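Local coordinates for hypothetical Thioesterase Protein SP_1851 (PDB 4XY5), which probably hydrolyses thioesters, as expected of a PaaI-type member of the hotdog-fold thioesterase superfamily, at residues D86-G92 with D105-Q111; S75-A81 with R114-T120. The protein carries 1 engineered substitution. One frame throughout, in Å; residues are numbered along the deposited sequence.

Overall arrangement
Both contacts join antiparallel neighbours of one curved sheet. Contact 1 pairs strands 87-97 and 101-109, a hairpin near its middle. Contact 2 pairs 115-127 with 68-78, the outermost strand on that side within the chain. Strands 101-109 and 115-127 are themselves neighbours, and the centres of the two contacts lie about 9 Å apart. Each mixes buried and open residues. One face of the sheet packs on helix 47-64 in both. The opposite face differs: contact 1 holds threonines, Lys91, Asp107 and waters there and reaches another subunit through Asp105, whereas contact 2 meets neighbouring subunits at several residues. Contact 1 closes with a glutamine side chain, contact 2 with a beta bulge.

Contact 1. Residues D86-G92 with D105-Q111; sequences DVLTIKG and DVDITNQ
The Gln111 and Asp86 side chains cross at about a right angle, with amide and carboxylate planes 49° apart. Gln111 NE2 donates to Asp86 OD1 at 3.2 Å, keeping close to its own amide plane but meeting the oxygen from above the carboxylate plane. Gln111 OE1 accepts a hydrogen bond from Val87 N at 2.7 Å, with the donor above the carbonyl plane. A bend at chi2 (-78°) folds the glutamine back to reach both. The other carboxylate oxygen, Asp86 OD2, accepts from Lys83 N and from a water that also binds Asn110 ND2. Asn110 OD1 accepts from Glu112 N and Arg114 N.

Beyond this end the segments are part of the antiparallel hairpin of strands 87-97 and 101-109 in the hotdog sheet. Thr89 with Thr109 and Lys91 with Asp107 are its hydrogen-bonded pairs here. Lys91 N donates to Asp107 O at 2.9 Å.

Ile90 and Ile108 lie side by side on the face that packs against helix 47-64. Ile90 CG2, anti to the backbone N, touches Val106 CG1 at 3.6 Å and Ile108 CG1 at 3.9 Å. Leu88 CB meets Ile108 CG2 at 3.8 Å. On the threonine face, one water links Thr89 O to Thr109 OG1.

Contact 2. Residues S75-A81 with R114-T120; sequences SINYLKA and RNVCKAT
This is an antiparallel strand pairing at one margin of the chain's sheet, between strands 68-78 and 115-127. Ser75 with Thr120 and Asn77 with Lys118 are the hydrogen-bonded pairs. Asn77 N donates to Lys118 O at 2.8 Å. Ser75, Ile76 and Asn77 also pair with a strand of the third subunit, so the sheet continues across that interface.

On the face toward helix 47-64, Ile76 CB packs on Ala119 CB at 3.8 Å. Its CG1 is anti to the backbone N (chi1 178°), and CD1 beyond it reaches Cys117 SG at 4.1 Å. Tyr78 CD1 touches Cys117 CB, and its hydroxyl bonds to Gly47 O.

On the other face Leu79 crosses Lys118 at about a right angle. Leu79 CD1 rests against Lys118 CE at 3.6 Å. Lys118 NZ bonds to Ile108 O and weakly to Asn115 OD1. Farther along, Lys80 crosses Arg114, with CE against CB at 3.7 Å. Their charged ends stay apart, Lys80 NZ lying 5.0 Å from Arg114 NH1.

The regular pairing changes at Val116. Its O accepts from both Leu79 N, at 2.8 Å, and Lys80 N, from the same face of the carbonyl plane. Val116 and Cys117 together face Ile108 on the next strand, forming a classic beta bulge in the hotdog sheet.

Contact 1. Residues D86-G92 with D105-Q111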
ATOM      1  N   ASP A  86       7.033  18.307 -19.081  1.00 18.69           N
ATOM      2  CA  ASP A  86       6.168  18.683 -17.961  1.00 19.50           C
ATOM      3  C   ASP A  86       7.027  19.270 -16.859  1.00 19.55           C
ATOM      4  O   ASP A  86       8.149  18.821 -16.640  1.00 17.78           O
ATOM      5  CB  ASP A  86       5.387  17.486 -17.393  1.00 18.81           C
ATOM      6  CG  ASP A  86       4.154  17.129 -18.200  1.00 23.23           C
ATOM      7  OD1 ASP A  86       3.797  17.874 -19.141  1.00 26.77           O
ATOM      8  OD2 ASP A  86       3.529  16.091 -17.872  1.00 21.51           O
ATOM      9  N   VAL A  87       6.510  20.277 -16.162  1.00 18.57           N
ATOM     10  CA  VAL A  87       7.117  20.691 -14.912  1.00 14.23           C
ATOM     11  C   VAL A  87       6.268  20.081 -13.805  1.00 17.96           C
ATOM     12  O   VAL A  87       5.058  20.311 -13.748  1.00 15.85           O
ATOM     13  CB  VAL A  87       7.186  22.216 -14.772  1.00 19.50           C
ATOM     14  CG1 VAL A  87       7.705  22.606 -13.381  1.00 15.37           C
ATOM     15  CG2 VAL A  87       8.068  22.783 -15.866  1.00 20.78           C
ATOM     16  N   LEU A  88       6.902  19.259 -12.975  1.00 13.85           N
ATOM     17  CA  LEU A  88       6.207  18.570 -11.896  1.00 14.32           C
ATOM     18  C   LEU A  88       6.471  19.261 -10.577  1.00 12.80           C
ATOM     19  O   LEU A  88       7.620  19.523 -10.220  1.00 13.62           O
ATOM     20  CB  LEU A  88       6.657  17.108 -11.817  1.00 12.38           C
ATOM     21  CG  LEU A  88       6.463  16.299 -13.090  1.00 15.97           C
ATOM     22  CD1 LEU A  88       6.861  14.832 -12.874  1.00 11.66           C
ATOM     23  CD2 LEU A  88       5.031  16.419 -13.567  1.00 11.82           C
ATOM     24  N   THR A  89       5.400  19.551  -9.850  1.00 14.93           N
ATOM     25  CA  THR A  89       5.518  20.104  -8.514  1.00 12.95           C
ATOM     26  C   THR A  89       5.239  18.995  -7.513  1.00 11.19           C
ATOM     27  O   THR A  89       4.166  18.424  -7.512  1.00 11.49           O
ATOM     28  CB  THR A  89       4.548  21.266  -8.295  1.00 12.60           C
ATOM     29  OG1 THR A  89       4.823  22.286  -9.264  1.00 15.08           O
ATOM     30  CG2 THR A  89       4.724  21.847  -6.892  1.00 16.26           C
ATOM     31  N   ILE A  90       6.231  18.725  -6.674  1.00 13.52           N
ATOM     32  CA  ILE A  90       6.206  17.641  -5.706  1.00 11.81           C
ATOM     33  C   ILE A  90       6.036  18.261  -4.336  1.00 13.22           C
ATOM     34  O   ILE A  90       6.931  18.949  -3.850  1.00 12.24           O
ATOM     35  CB  ILE A  90       7.516  16.822  -5.737  1.00 13.87           C
ATOM     36  CG1 ILE A  90       7.974  16.609  -7.177  1.00 11.70           C
ATOM     37  CG2 ILE A  90       7.353  15.481  -4.965  1.00 11.63           C
ATOM     38  CD1 ILE A  90       9.504  16.562  -7.319  1.00 11.92           C
ATOM     39  N   LYS A  91       4.882  18.031  -3.728  1.00 11.43           N
ATOM     40  CA  LYS A  91       4.578  18.605  -2.421  1.00 13.76           C
ATOM     41  C   LYS A  91       4.474  17.506  -1.395  1.00 14.09           C
ATOM     42  O   LYS A  91       3.632  16.625  -1.530  1.00 11.33           O
ATOM     43  CB  LYS A  91       3.263  19.385  -2.464  1.00 14.26           C
ATOM     44  CG  LYS A  91       3.233  20.497  -3.505  1.00 18.74           C
ATOM     45  CD  LYS A  91       1.926  21.286  -3.413  1.00 24.49           C
ATOM     46  CE  LYS A  91       1.997  22.566  -4.239  1.00 28.01           C
ATOM     47  NZ  LYS A  91       0.797  23.423  -3.999  1.00 34.81           N
ATOM     48  N   GLY A  92       5.309  17.568  -0.363  1.00 11.67           N
ATOM     49  CA  GLY A  92       5.253  16.580   0.697  1.00 11.99           C
ATOM     50  C   GLY A  92       4.945  17.242   2.027  1.00 13.92           C
ATOM     51  O   GLY A  92       5.356  18.387   2.278  1.00 13.87           O
ATOM     52  N   ASP A 105       2.583  12.413   3.434  1.00  9.49           N
ATOM     53  CA  ASP A 105       1.835  12.401   2.175  1.00 13.31           C
ATOM     54  C   ASP A 105       2.608  13.208   1.137  1.00 15.39           C
ATOM     55  O   ASP A 105       3.093  14.302   1.433  1.00 13.04           O
ATOM     56  CB  ASP A 105       0.433  12.988   2.336  1.00 16.01           C
ATOM     57  CG  ASP A 105      -0.568  11.989   2.913  1.00 21.09           C
ATOM     58  OD1 ASP A 105      -0.247  10.782   3.047  1.00 17.68           O
ATOM     59  OD2 ASP A 105      -1.693  12.426   3.216  1.00 22.87           O
ATOM     60  N   VAL A 106       2.733  12.672  -0.071  1.00 10.13           N
ATOM     61  CA  VAL A 106       3.426  13.403  -1.139  1.00 10.79           C
ATOM     62  C   VAL A 106       2.568  13.377  -2.387  1.00 14.37           C
ATOM     63  O   VAL A 106       2.101  12.317  -2.788  1.00 13.66           O
ATOM     64  CB  VAL A 106       4.810  12.808  -1.442  1.00 11.40           C
ATOM     65  CG1 VAL A 106       5.517  13.627  -2.538  1.00 10.69           C
ATOM     66  CG2 VAL A 106       5.654  12.760  -0.165  1.00 11.78           C
ATOM     67  N   ASP A 107       2.357  14.546  -2.990  1.00 12.75           N
ATOM     68  CA  ASP A 107       1.446  14.669  -4.131  1.00 15.77           C
ATOM     69  C   ASP A 107       2.189  15.337  -5.263  1.00 14.16           C
ATOM     70  O   ASP A 107       2.900  16.296  -5.025  1.00 14.71           O
ATOM     71  CB  ASP A 107       0.206  15.490  -3.756  1.00 18.75           C
ATOM     72  CG  ASP A 107      -0.557  14.900  -2.568  1.00 27.70           C
ATOM     73  OD1 ASP A 107      -0.842  13.679  -2.568  1.00 30.04           O
ATOM     74  OD2 ASP A 107      -0.853  15.656  -1.620  1.00 35.28           O
ATOM     75  N   ILE A 108       2.041  14.831  -6.484  1.00 10.99           N
ATOM     76  CA  ILE A 108       2.654  15.481  -7.627  1.00 10.80           C
ATOM     77  C   ILE A 108       1.594  16.005  -8.588  1.00 12.69           C
ATOM     78  O   ILE A 108       0.655  15.284  -8.951  1.00 13.35           O
ATOM     79  CB  ILE A 108       3.616  14.537  -8.385  1.00 10.84           C
ATOM     80  CG1 ILE A 108       4.748  14.083  -7.455  1.00 12.57           C
ATOM     81  CG2 ILE A 108       4.169  15.252  -9.619  1.00 12.58           C
ATOM     82  CD1 ILE A 108       5.891  13.283  -8.194  1.00  9.86           C
ATOM     83  N   THR A 109       1.750  17.271  -8.972  1.00 14.73           N
ATOM     84  CA  THR A 109       0.884  17.918  -9.955  1.00 16.80           C
ATOM     85  C   THR A 109       1.728  18.419 -11.129  1.00 15.73           C
ATOM     86  O   THR A 109       2.923  18.666 -10.971  1.00 18.65           O
ATOM     87  CB  THR A 109       0.111  19.103  -9.338  1.00 15.70           C
ATOM     88  OG1 THR A 109       1.041  20.015  -8.743  1.00 23.32           O
ATOM     89  CG2 THR A 109      -0.845  18.604  -8.259  1.00 17.09           C
ATOM     90  N   ASN A 110       1.125  18.572 -12.306  1.00 17.47           N
ATOM     91  CA  ASN A 110       1.894  19.122 -13.420  1.00 16.27           C
ATOM     92  C   ASN A 110       1.648  20.616 -13.545  1.00 21.51           C
ATOM     93  O   ASN A 110       0.943  21.192 -12.720  1.00 20.64           O
ATOM     94  CB  ASN A 110       1.589  18.391 -14.740  1.00 19.62           C
ATOM     95  CG  ASN A 110       0.153  18.551 -15.198  1.00 23.52           C
ATOM     96  OD1 ASN A 110      -0.566  19.435 -14.743  1.00 26.73           O
ATOM     97  ND2 ASN A 110      -0.267  17.691 -16.126  1.00 25.94           N
ATOM     98  N   GLN A 111       2.225  21.234 -14.579  1.00 22.83           N
ATOM     99  CA  GLN A 111       2.208  22.689 -14.733  1.00 24.65           C
ATOM    100  C   GLN A 111       0.807  23.213 -15.037  1.00 28.62           C
ATOM    101  O   GLN A 111       0.574  24.419 -14.993  1.00 28.77           O
ATOM    102  CB  GLN A 111       3.191  23.131 -15.835  1.00 23.63           C
ATOM    103  CG  GLN A 111       2.804  22.720 -17.247  1.00 25.18           C
ATOM    104  CD  GLN A 111       3.103  21.262 -17.537  1.00 26.81           C
ATOM    105  OE1 GLN A 111       3.860  20.618 -16.812  1.00 22.99           O
ATOM    106  NE2 GLN A 111       2.502  20.729 -18.594  1.00 24.79           N
TER
HETATM  107  O   HOH W   1       1.169  15.404 -17.023  1.00 23.84           O
HETATM  108  O   HOH W   2       1.646  18.961  -6.142  1.00 20.04           O
HETATM  109  O   HOH W   3       1.165  16.535   0.098  1.00 23.62           O

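Contact 2. Residues S75-A81 with R114-T120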
ATOM      1  N   SER A  75       3.257   3.440  -0.288  1.00  9.16           N
ATOM      2  CA  SER A  75       2.220   3.113  -1.269  1.00  9.98           C
ATOM      3  C   SER A  75       2.015   4.282  -2.231  1.00 10.28           C
ATOM      4  O   SER A  75       2.005   5.430  -1.815  1.00 13.97           O
ATOM      5  CB  SER A  75       0.923   2.748  -0.550  1.00 13.91           C
ATOM      6  OG  SER A  75       1.128   1.538   0.150  1.00 18.49           O
ATOM      7  N   ILE A  76       1.893   4.008  -3.528  1.00  9.65           N
ATOM      8  CA  ILE A  76       1.736   5.097  -4.488  1.00  8.79           C
ATOM      9  C   ILE A  76       0.618   4.760  -5.463  1.00  9.65           C
ATOM     10  O   ILE A  76       0.450   3.599  -5.831  1.00  8.67           O
ATOM     11  CB  ILE A  76       3.066   5.377  -5.267  1.00  7.81           C
ATOM     12  CG1 ILE A  76       2.875   6.482  -6.312  1.00  8.15           C
ATOM     13  CG2 ILE A  76       3.576   4.091  -5.914  1.00  9.07           C
ATOM     14  CD1 ILE A  76       4.233   7.062  -6.833  1.00  7.95           C
ATOM     15  N   ASN A  77      -0.170   5.774  -5.815  1.00 10.40           N
ATOM     16  CA  ASN A  77      -1.220   5.669  -6.831  1.00  9.47           C
ATOM     17  C   ASN A  77      -0.884   6.556  -8.003  1.00 10.64           C
ATOM     18  O   ASN A  77      -0.589   7.739  -7.817  1.00 10.29           O
ATOM     19  CB  ASN A  77      -2.577   6.102  -6.283  1.00 13.95           C
ATOM     20  CG  ASN A  77      -3.180   5.080  -5.358  1.00 16.47           C
ATOM     21  OD1 ASN A  77      -2.872   5.051  -4.171  1.00 20.87           O
ATOM     22  ND2 ASN A  77      -4.034   4.229  -5.900  1.00 20.36           N
ATOM     23  N   TYR A  78      -0.954   5.996  -9.203  1.00 11.65           N
ATOM     24  CA  TYR A  78      -0.684   6.745 -10.418  1.00 10.58           C
ATOM     25  C   TYR A  78      -1.987   7.172 -11.090  1.00 12.75           C
ATOM     26  O   TYR A  78      -2.844   6.340 -11.396  1.00 14.00           O
ATOM     27  CB  TYR A  78       0.174   5.908 -11.358  1.00 13.49           C
ATOM     28  CG  TYR A  78       1.509   5.508 -10.754  1.00 12.33           C
ATOM     29  CD1 TYR A  78       2.597   6.369 -10.797  1.00 14.06           C
ATOM     30  CD2 TYR A  78       1.675   4.268 -10.134  1.00 11.71           C
ATOM     31  CE1 TYR A  78       3.819   6.010 -10.252  1.00 11.10           C
ATOM     32  CE2 TYR A  78       2.913   3.894  -9.584  1.00 12.66           C
ATOM     33  CZ  TYR A  78       3.975   4.771  -9.648  1.00 12.67           C
ATOM     34  OH  TYR A  78       5.211   4.410  -9.111  1.00 11.31           O
ATOM     35  N   LEU A  79      -2.123   8.475 -11.315  1.00 15.12           N
ATOM     36  CA  LEU A  79      -3.407   9.064 -11.701  1.00 15.39           C
ATOM     37  C   LEU A  79      -3.449   9.530 -13.150  1.00 18.62           C
ATOM     38  O   LEU A  79      -4.460   9.398 -13.841  1.00 19.25           O
ATOM     39  CB  LEU A  79      -3.722  10.250 -10.790  1.00 13.89           C
ATOM     40  CG  LEU A  79      -3.629   9.934  -9.294  1.00 21.04           C
ATOM     41  CD1 LEU A  79      -4.074  11.124  -8.488  1.00 23.16           C
ATOM     42  CD2 LEU A  79      -4.473   8.731  -8.977  1.00 17.02           C
ATOM     43  N   LYS A  80      -2.349  10.107 -13.593  1.00 18.96           N
ATOM     44  CA  LYS A  80      -2.286  10.736 -14.905  1.00 19.67           C
ATOM     45  C   LYS A  80      -0.843  10.712 -15.336  1.00 21.61           C
ATOM     46  O   LYS A  80       0.050  10.882 -14.509  1.00 19.35           O
ATOM     47  CB  LYS A  80      -2.828  12.169 -14.853  1.00 20.32           C
ATOM     48  CG  LYS A  80      -2.577  13.014 -16.109  1.00 21.70           C
ATOM     49  CD  LYS A  80      -3.318  14.353 -16.017  1.00 28.52           C
ATOM     50  CE  LYS A  80      -2.923  15.315 -17.134  1.00 36.07           C
ATOM     51  NZ  LYS A  80      -3.133  14.729 -18.489  1.00 41.06           N
ATOM     52  N   ALA A  81      -0.606  10.467 -16.619  1.00 17.14           N
ATOM     53  CA  ALA A  81       0.761  10.354 -17.115  1.00 17.33           C
ATOM     54  C   ALA A  81       1.531  11.662 -16.992  1.00 17.57           C
ATOM     55  O   ALA A  81       0.983  12.738 -17.213  1.00 22.03           O
ATOM     56  CB  ALA A  81       0.757   9.894 -18.567  1.00 21.50           C
ATOM     57  N   ARG A 114      -2.849  19.601 -12.924  1.00 24.63           N
ATOM     58  CA  ARG A 114      -3.457  18.279 -12.961  1.00 23.72           C
ATOM     59  C   ARG A 114      -2.720  17.313 -12.034  1.00 21.66           C
ATOM     60  O   ARG A 114      -1.497  17.331 -11.969  1.00 19.60           O
ATOM     61  CB  ARG A 114      -3.467  17.720 -14.386  1.00 30.27           C
ATOM     62  CG  ARG A 114      -4.147  18.608 -15.419  1.00 31.17           C
ATOM     63  CD  ARG A 114      -5.512  19.068 -14.944  1.00 35.23           C
ATOM     64  NE  ARG A 114      -6.402  17.955 -14.619  1.00 41.52           N
ATOM     65  CZ  ARG A 114      -7.054  17.222 -15.518  1.00 47.71           C
ATOM     66  NH1 ARG A 114      -6.914  17.473 -16.813  1.00 51.87           N
ATOM     67  NH2 ARG A 114      -7.845  16.235 -15.119  1.00 47.95           N
ATOM     68  N   ASN A 115      -3.465  16.465 -11.330  1.00 21.88           N
ATOM     69  CA  ASN A 115      -2.865  15.466 -10.443  1.00 20.34           C
ATOM     70  C   ASN A 115      -2.173  14.337 -11.198  1.00 17.34           C
ATOM     71  O   ASN A 115      -2.804  13.645 -11.988  1.00 21.14           O
ATOM     72  CB  ASN A 115      -3.934  14.871  -9.517  1.00 21.82           C
ATOM     73  CG  ASN A 115      -4.436  15.864  -8.496  1.00 25.47           C
ATOM     74  OD1 ASN A 115      -3.721  16.779  -8.093  1.00 27.89           O
ATOM     75  ND2 ASN A 115      -5.678  15.688  -8.069  1.00 36.40           N
ATOM     76  N   VAL A 116      -0.880  14.131 -10.940  1.00 14.98           N
ATOM     77  CA  VAL A 116      -0.133  13.061 -11.605  1.00 13.84           C
ATOM     78  C   VAL A 116      -0.054  11.775 -10.758  1.00 15.05           C
ATOM     79  O   VAL A 116      -0.360  10.673 -11.246  1.00 16.62           O
ATOM     80  CB  VAL A 116       1.285  13.548 -11.962  1.00 14.45           C
ATOM     81  CG1 VAL A 116       2.104  12.431 -12.601  1.00 14.78           C
ATOM     82  CG2 VAL A 116       1.187  14.725 -12.913  1.00 15.61           C
ATOM     83  N   CYS A 117       0.349  11.899  -9.499  1.00 12.77           N
ATOM     84  CA  CYS A 117       0.394  10.725  -8.622  1.00 10.94           C
ATOM     85  C   CYS A 117       0.376  11.174  -7.160  1.00 13.72           C
ATOM     86  O   CYS A 117       0.625  12.339  -6.872  1.00 13.87           O
ATOM     87  CB  CYS A 117       1.626   9.862  -8.922  1.00 11.79           C
ATOM     88  SG  CYS A 117       3.211  10.668  -8.560  1.00 13.15           S
ATOM     89  N   LYS A 118       0.039  10.251  -6.256  1.00 12.17           N
ATOM     90  CA  LYS A 118      -0.061  10.531  -4.824  1.00 12.07           C
ATOM     91  C   LYS A 118       0.563   9.363  -4.087  1.00 12.13           C
ATOM     92  O   LYS A 118       0.330   8.217  -4.448  1.00 13.55           O
ATOM     93  CB  LYS A 118      -1.524  10.708  -4.377  1.00 17.14           C
ATOM     94  CG  LYS A 118      -2.382  11.563  -5.290  1.00 25.30           C
ATOM     95  CD  LYS A 118      -1.875  12.983  -5.347  1.00 28.69           C
ATOM     96  CE  LYS A 118      -2.430  13.709  -6.554  1.00 28.01           C
ATOM     97  NZ  LYS A 118      -1.647  14.915  -6.882  1.00 26.63           N
ATOM     98  N   ALA A 119       1.364   9.628  -3.059  1.00 10.05           N
ATOM     99  CA  ALA A 119       2.001   8.526  -2.350  1.00 11.27           C
ATOM    100  C   ALA A 119       1.985   8.780  -0.861  1.00 12.69           C
ATOM    101  O   ALA A 119       1.889   9.919  -0.434  1.00 13.48           O
ATOM    102  CB  ALA A 119       3.434   8.330  -2.836  1.00  9.75           C
ATOM    103  N   THR A 120       2.065   7.712  -0.074  1.00  9.89           N
ATOM    104  CA  THR A 120       2.141   7.855   1.367  1.00 10.09           C
ATOM    105  C   THR A 120       3.323   7.043   1.841  1.00 12.60           C
ATOM    106  O   THR A 120       3.476   5.877   1.467  1.00 13.42           O
ATOM    107  CB  THR A 120       0.839   7.387   2.050  1.00 13.96           C
ATOM    108  OG1 THR A 120      -0.224   8.255   1.645  1.00 14.15           O
ATOM    109  CG2 THR A 120       0.968   7.431   3.561  1.00 14.02           C
TER